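Local coordinates for E3 ubiquitin-protein ligase TRIM65 (Homo sapiens, PDB 7JL4) that acts as an E3 ubiquitin ligase in innate immunity, autophagy and inflammation, and modulates TNRC6A ubiquitination to restrain microRNAs, at residues 10-13 with 14-18. Numbering follows the deposited sequence.
Sequences PLRR and KLWQN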
# COMPACT_ATOMS: atom_id res chain seq x y z
N PRO A 10 -22.16 6.70 -2.38
CA PRO A 10 -22.23 7.49 -1.14
C PRO A 10 -21.37 6.94 -0.00
O PRO A 10 -20.88 7.73 0.82
CB PRO A 10 -23.72 7.46 -0.78
CG PRO A 10 -24.31 6.36 -1.58
CD PRO A 10 -23.50 6.30 -2.84
N LEU A 11 -21.17 5.62 0.08
CA LEU A 11 -20.24 5.10 1.07
C LEU A 11 -18.81 5.53 0.76
O LEU A 11 -18.06 5.93 1.66
CB LEU A 11 -20.34 3.57 1.15
CG LEU A 11 -19.34 2.90 2.10
CD1 LEU A 11 -19.50 3.44 3.53
CD2 LEU A 11 -19.47 1.36 2.09
N ARG A 12 -18.44 5.51 -0.52
CA ARG A 12 -17.11 5.97 -0.88
C ARG A 12 -16.97 7.46 -0.59
O ARG A 12 -15.91 7.92 -0.13
CB ARG A 12 -16.84 5.67 -2.36
CG ARG A 12 -15.43 5.99 -2.86
CD ARG A 12 -15.32 5.69 -4.36
NE ARG A 12 -14.01 6.07 -4.90
CZ ARG A 12 -13.76 6.22 -6.20
NH1 ARG A 12 -14.74 6.05 -7.09
NH2 ARG A 12 -12.54 6.57 -6.59
N ARG A 13 -18.03 8.22 -0.82
CA ARG A 13 -17.95 9.65 -0.53
C ARG A 13 -17.74 9.89 0.96
O ARG A 13 -17.05 10.83 1.36
CB ARG A 13 -19.20 10.37 -1.03
CG ARG A 13 -19.10 11.89 -1.07
CD ARG A 13 -20.02 12.49 -2.12
NE ARG A 13 -19.51 12.43 -3.49
CZ ARG A 13 -18.60 13.28 -3.97
NH1 ARG A 13 -18.10 14.22 -3.19
NH2 ARG A 13 -18.20 13.18 -5.23
N LYS A 14 -18.35 9.05 1.81
CA LYS A 14 -18.12 9.18 3.25
C LYS A 14 -16.67 8.89 3.60
O LYS A 14 -16.07 9.59 4.43
CB LYS A 14 -19.06 8.25 4.02
CG LYS A 14 -18.84 8.24 5.52
CD LYS A 14 -19.78 7.26 6.20
CE LYS A 14 -19.20 6.76 7.53
NZ LYS A 14 -20.27 6.59 8.56
N LEU A 15 -16.07 7.87 2.97
CA LEU A 15 -14.66 7.57 3.20
C LEU A 15 -13.78 8.76 2.84
O LEU A 15 -12.78 9.06 3.53
CB LEU A 15 -14.24 6.34 2.39
CG LEU A 15 -14.81 5.02 2.84
CD1 LEU A 15 -14.55 3.92 1.79
CD2 LEU A 15 -14.15 4.69 4.16
N TRP A 16 -14.12 9.45 1.74
CA TRP A 16 -13.34 10.58 1.26
C TRP A 16 -13.35 11.75 2.22
O TRP A 16 -12.58 12.69 2.02
CB TRP A 16 -13.87 11.10 -0.09
CG TRP A 16 -13.58 10.25 -1.29
CD1 TRP A 16 -12.96 9.01 -1.33
CD2 TRP A 16 -13.90 10.58 -2.64
NE1 TRP A 16 -12.89 8.57 -2.63
CE2 TRP A 16 -13.46 9.52 -3.45
CE3 TRP A 16 -14.53 11.68 -3.24
CZ2 TRP A 16 -13.62 9.53 -4.85
CZ3 TRP A 16 -14.68 11.70 -4.62
CH2 TRP A 16 -14.23 10.62 -5.41
N GLN A 17 -14.22 11.76 3.24
CA GLN A 17 -14.19 12.88 4.17
C GLN A 17 -12.85 12.97 4.89
O GLN A 17 -12.48 14.05 5.37
CB GLN A 17 -15.35 12.77 5.15
CG GLN A 17 -16.72 12.87 4.41
CD GLN A 17 -16.80 14.00 3.34
OE1 GLN A 17 -16.76 15.20 3.66
NE2 GLN A 17 -16.89 13.59 2.06
N ASN A 18 -12.08 11.88 4.92
CA ASN A 18 -10.74 11.86 5.51
C ASN A 18 -9.64 11.66 4.46
O ASN A 18 -8.56 11.15 4.78
CB ASN A 18 -10.66 10.77 6.57
CG ASN A 18 -11.70 10.93 7.65
OD1 ASN A 18 -11.77 11.96 8.33
ND2 ASN A 18 -12.54 9.92 7.80
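Arg-12 of helix 10-15 and Trp-16, four residues later, make the main side-chain contact at this short N-terminal helix of the B30.2/SPRY domain. A chi1 of -175° turns Arg-12 CG away from its own N and, with the chain extended as far as NE, Arg-12 slants across the NE1-CZ2 side of the indole. Its CG lies 3.6 Å from Trp-16 NE1, and its NE 3.5 Å from Trp-16 CZ2. The guanidinium does not stack flat: its plane stands 78° from the indole, and CZ2 sits over one guanidinium face near the rim, while NH2 of Arg-12 lies at the indole edge, in the ring plane. At the CZ3 end of the ring, Arg-13, bent at chi3, brings NH2 obliquely to 3.9 Å from Trp-16 CZ3, a looser contact.

Backbone bonds hold the turn together: Lys-14 N to Pro-10 O, Leu-15 N to Leu-11 O, and Trp-16 N to Arg-12 O at 3.0 Å. The same Arg-12 O lies over a face of the indole, 3.4 Å from Trp-16 CD1. At the following carbonyl a side chain supplies the donor: Gln-17, bent at chi2 (-45°), folds back and gives NE2 to Arg-13 O at 2.9 Å in a nearly straight bond.

Polar ends of the first pair converge on Glu-76 of strand 72-79, whose OE1 forms a salt bridge with Arg-12 NH2 and whose OE2 accepts a hydrogen bond from Trp-16 NE1. Leu-15 packs on Tyr-74 of that strand. A leucine in place of Trp-16 would probably leave Glu-76 OE2 without its indole donor and the Arg-12 chain without its flat neighbour. One carboxylate thus receives both an arginine and an indole N-H, joining residues 12-16 to strand 72-79, and its negative charge probably steadies the arginine beside the ring.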